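Local structure of bacillaene synthase decarboxylase PksI (Bacillus subtilis, 4Q1K) at residues Tyr207-Glu210 / Leu211-Leu215; Ala251-His255 / Glu256-Ser260. The protein catalyses decarboxylation of the carrier-tethered 3-methylglutaconyl group to a 3-methylcrotonyl group during biosynthesis of the polyketide antibiotic bacillaene. The protein carries 1 engineered substitution. All blocks are in the same frame, centred on the assembly; numbering follows the deposited sequence.

How the interactions relate
Both interactions are local contacts within continuous pieces of one crotonase-like chain. Interaction 1 comes first, on helix 201-215, which packs on the six-stranded sheet. Helix 220-252 follows next in the chain. Interaction 2 spans the C-terminal part of that long helix, the turn after it and the start of helix 256-265. The two centres lie about 43 Å apart on opposite sides of the chain's centre, and their nearest atoms are about 31 Å apart. They do not touch. Interaction 1 is away from the active site, whereas interaction 2 adjoins His249. Each also reaches a different neighbouring subunit of the homotrimer.

Interaction 1: residues Tyr207-Glu210 / Leu211-Leu215; sequences YAVE and LAQEL
Leu211 meets Tyr207 one turn back along an alpha-helix, the 201-215 helix that packs against the main sheet of the crotonase-like fold. The backbone joins them first: Leu211 N donates to Tyr207 O at 2.9 Å. Their side chains then touch on the same flank of the helix. Tyr207 places CG anti to its own N (chi1 174°), and Leu211 does likewise. This brings Leu211 CD2 obliquely to the tyrosine ring, 4.1 Å from Tyr207 CE2. Both side chains also pack on strand 137-141, Tyr207 on Ile139 and Leu211 on Ile137, and Leu211 touches Asn180 of a neighbouring subunit as well.

Ala212 continues the i to i+4 ladder, its N 2.8 Å from Ala208 O. The two small methyl groups belong to the sheet-facing side of the helix. Both touch Ile73 and Ile117, on strands 71-75 and 116-120.

Gln213 N bonds to Val209 O at 2.8 Å. Its side chain runs back over the same carbonyl, with CG 3.2 Å from Val209 O. The terminal amide then passes Val209 CG1 obliquely. The NE2 end is held by a hydrogen bond to Glu31. The Glu210 carboxylate is almost parallel to this amide, the planes differing by 10°. Gln213 OE1 nevertheless lies nearest the Glu210 backbone, 3.5 Å from Glu210 CA.

Glu214 N bonds to Glu210 O at 3.0 Å. CG lies beside the backbone N (chi1 -63°), which carries the extended chain back toward Glu210. The two carboxylates stay apart, and the contact is made lower on the chain: Glu214 CG lies 3.3 Å from Glu210 O.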
# COMPACT_ATOMS: atom_id res chain seq x y z
N TYR B 207 -10.46 14.70 -18.16
CA TYR B 207 -9.36 13.77 -18.00
C TYR B 207 -9.90 12.31 -18.14
O TYR B 207 -9.26 11.49 -18.78
CB TYR B 207 -8.75 13.98 -16.61
CG TYR B 207 -7.69 13.00 -16.25
CD1 TYR B 207 -6.34 13.23 -16.62
CD2 TYR B 207 -7.99 11.88 -15.55
CE1 TYR B 207 -5.30 12.32 -16.26
CE2 TYR B 207 -7.00 10.96 -15.25
CZ TYR B 207 -5.68 11.20 -15.56
OH TYR B 207 -4.78 10.26 -15.16
N ALA B 208 -11.03 12.02 -17.50
CA ALA B 208 -11.68 10.65 -17.64
C ALA B 208 -11.90 10.30 -19.11
O ALA B 208 -11.66 9.14 -19.51
CB ALA B 208 -12.99 10.59 -16.86
N VAL B 209 -12.42 11.25 -19.88
CA VAL B 209 -12.65 10.96 -21.34
C VAL B 209 -11.34 10.64 -22.03
O VAL B 209 -11.23 9.72 -22.86
CB VAL B 209 -13.35 12.16 -22.02
CG1 VAL B 209 -13.32 11.99 -23.54
CG2 VAL B 209 -14.74 12.33 -21.41
N GLU B 210 -10.31 11.43 -21.75
CA GLU B 210 -9.02 11.15 -22.43
C GLU B 210 -8.48 9.78 -22.02
O GLU B 210 -7.90 9.02 -22.84
CB GLU B 210 -7.97 12.24 -22.11
CG GLU B 210 -8.38 13.56 -22.76
CD GLU B 210 -7.60 14.78 -22.26
OE1 GLU B 210 -6.96 14.64 -21.21
OE2 GLU B 210 -7.65 15.85 -22.90
N LEU B 211 -8.64 9.42 -20.73
CA LEU B 211 -8.10 8.14 -20.32
C LEU B 211 -8.97 7.02 -21.03
O LEU B 211 -8.46 5.98 -21.42
CB LEU B 211 -8.22 8.07 -18.81
CG LEU B 211 -7.82 6.84 -18.07
CD1 LEU B 211 -6.38 6.44 -18.40
CD2 LEU B 211 -7.97 7.15 -16.56
N ALA B 212 -10.27 7.25 -21.12
CA ALA B 212 -11.13 6.22 -21.78
C ALA B 212 -10.76 6.09 -23.26
O ALA B 212 -10.84 4.99 -23.82
CB ALA B 212 -12.61 6.62 -21.70
N GLN B 213 -10.42 7.22 -23.91
CA GLN B 213 -9.93 7.15 -25.29
C GLN B 213 -8.67 6.34 -25.38
O GLN B 213 -8.53 5.58 -26.35
CB GLN B 213 -9.63 8.55 -25.82
CG GLN B 213 -10.97 9.26 -26.06
CD GLN B 213 -10.83 10.73 -26.39
OE1 GLN B 213 -10.09 11.43 -25.77
NE2 GLN B 213 -11.61 11.22 -27.38
N GLU B 214 -7.76 6.52 -24.44
CA GLU B 214 -6.54 5.66 -24.41
C GLU B 214 -6.86 4.18 -24.21
O GLU B 214 -6.33 3.33 -24.89
CB GLU B 214 -5.50 6.22 -23.41
CG GLU B 214 -5.06 7.59 -23.89
CD GLU B 214 -4.24 8.33 -22.81
OE1 GLU B 214 -3.88 7.68 -21.82
OE2 GLU B 214 -3.99 9.54 -22.87
N LEU B 215 -7.77 3.86 -23.29
CA LEU B 215 -8.12 2.49 -23.08
C LEU B 215 -8.73 1.90 -24.36
O LEU B 215 -8.51 0.72 -24.66
CB LEU B 215 -9.11 2.38 -21.92
CG LEU B 215 -8.47 2.53 -20.52
CD1 LEU B 215 -9.58 2.80 -19.49
CD2 LEU B 215 -7.61 1.29 -20.16

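Interaction 2: residues Ala251-His255 / Glu256-Ser260; sequences ATFHH and EEVKS. Engineered in segment 251-255: Ala251 (natural residue Lys).
The Phe253 ring is approached obliquely by one branch of Val258, whose CG1 lies 3.8 Å from Phe253 CD2. The two side chains cross at about a right angle. Phe253 also stacks with Phe155 and makes an edge-to-face contact with His249, the active-site histidine. The neighbouring His254 ring has Phe253 CB over the centre of one face, 4.1 Å above its plane. The His255 ring folds back toward the preceding helix, where NE2 donates to Ala251 O at 3.2 Å. That acceptor sits 20° out of the ring plane. Ala251 is an engineered residue, lysine in the natural protein; the bond is to its backbone carbonyl.

His255 is the N-cap residue of the next helix. Val258 N donates to His255 O at 2.9 Å, from above the carbonyl plane. Val258 also points its side chain at the backbone of the turn. Its CG2 reaches Thr252 O at 3.3 Å, and its CB lies 3.6 Å from Phe253 O. With CG1 anti to the backbone N (chi1 168°), CG1 touches both the phenyl ring and Phe253 O, while CG2 reaches back to Thr252 O.

The turn thus links helix 220-252 to helix 256-265 beside the active site. Helix 87-94 packs against it through Ile93 and Gln94, and Gln94 bonds to it twice, its O to His254 ND1 and its NE2 to His255 O. Thr252, His255 and Glu257 meet Ser222, Asn221 and Pro219 of a neighbouring subunit, near the start of that subunit's own helix 220-252.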
# COMPACT_ATOMS: atom_id res chain seq x y z
N ALA B 251 -25.05 -6.46 14.81
CA ALA B 251 -24.65 -6.11 16.13
C ALA B 251 -24.69 -4.58 16.43
O ALA B 251 -24.60 -4.19 17.58
CB ALA B 251 -23.26 -6.65 16.35
N THR B 252 -24.73 -3.71 15.40
CA THR B 252 -24.61 -2.26 15.64
C THR B 252 -25.78 -1.40 15.10
O THR B 252 -25.98 -0.27 15.58
CB THR B 252 -23.20 -1.69 15.10
OG1 THR B 252 -23.12 -1.81 13.67
CG2 THR B 252 -22.07 -2.50 15.69
N PHE B 253 -26.45 -1.83 14.05
CA PHE B 253 -27.37 -0.96 13.35
C PHE B 253 -28.69 -0.75 14.08
O PHE B 253 -29.38 0.20 13.87
CB PHE B 253 -27.66 -1.48 11.93
CG PHE B 253 -27.68 -0.43 10.86
CD1 PHE B 253 -26.91 -0.57 9.73
CD2 PHE B 253 -28.46 0.68 10.95
CE1 PHE B 253 -26.92 0.36 8.74
CE2 PHE B 253 -28.47 1.62 9.96
CZ PHE B 253 -27.71 1.45 8.84
N HIS B 254 -29.06 -1.67 14.93
CA HIS B 254 -30.44 -1.63 15.37
C HIS B 254 -30.63 -0.98 16.70
O HIS B 254 -31.61 -1.17 17.38
CB HIS B 254 -31.03 -3.02 15.27
CG HIS B 254 -30.85 -3.65 13.91
ND1 HIS B 254 -31.38 -3.14 12.82
CD2 HIS B 254 -30.17 -4.76 13.53
CE1 HIS B 254 -31.05 -3.89 11.78
NE2 HIS B 254 -30.32 -4.88 12.22
N HIS B 255 -29.69 -0.16 17.07
CA HIS B 255 -29.76 0.41 18.37
C HIS B 255 -30.50 1.69 18.29
O HIS B 255 -30.39 2.39 17.33
CB HIS B 255 -28.40 0.66 18.93
CG HIS B 255 -27.67 -0.57 19.28
ND1 HIS B 255 -27.97 -1.29 20.32
CD2 HIS B 255 -26.59 -1.17 18.69
CE1 HIS B 255 -27.13 -2.31 20.41
NE2 HIS B 255 -26.28 -2.23 19.41
N GLU B 256 -31.28 2.01 19.31
CA GLU B 256 -32.05 3.24 19.24
C GLU B 256 -31.15 4.47 18.94
O GLU B 256 -31.58 5.44 18.29
CB GLU B 256 -32.84 3.47 20.56
CG GLU B 256 -33.61 4.78 20.51
CD GLU B 256 -34.85 4.73 19.60
OE1 GLU B 256 -35.40 3.64 19.36
OE2 GLU B 256 -35.31 5.78 19.12
N GLU B 257 -29.93 4.50 19.46
CA GLU B 257 -29.12 5.68 19.24
C GLU B 257 -28.71 5.84 17.77
O GLU B 257 -28.35 6.96 17.32
CB GLU B 257 -27.94 5.73 20.18
CG GLU B 257 -26.86 4.77 19.83
CD GLU B 257 -25.59 5.15 20.55
OE1 GLU B 257 -25.12 4.25 21.25
OE2 GLU B 257 -25.12 6.32 20.45
N VAL B 258 -28.81 4.76 17.00
CA VAL B 258 -28.48 4.86 15.53
C VAL B 258 -29.61 5.67 14.87
O VAL B 258 -29.36 6.60 14.08
CB VAL B 258 -28.34 3.46 14.88
CG1 VAL B 258 -28.30 3.59 13.36
CG2 VAL B 258 -27.03 2.82 15.38
N LYS B 259 -30.87 5.37 15.25
CA LYS B 259 -32.01 6.14 14.76
C LYS B 259 -31.82 7.61 15.09
O LYS B 259 -32.07 8.50 14.27
CB LYS B 259 -33.32 5.54 15.41
CG LYS B 259 -34.60 6.19 14.92
CD LYS B 259 -35.77 5.55 15.66
CE LYS B 259 -37.09 6.15 15.20
NZ LYS B 259 -38.29 5.39 15.72
N SER B 260 -31.44 7.91 16.33
CA SER B 260 -31.26 9.29 16.76
C SER B 260 -30.20 9.98 15.94
O SER B 260 -30.37 11.13 15.56
CB SER B 260 -30.77 9.36 18.21
OG SER B 260 -31.78 8.84 19.02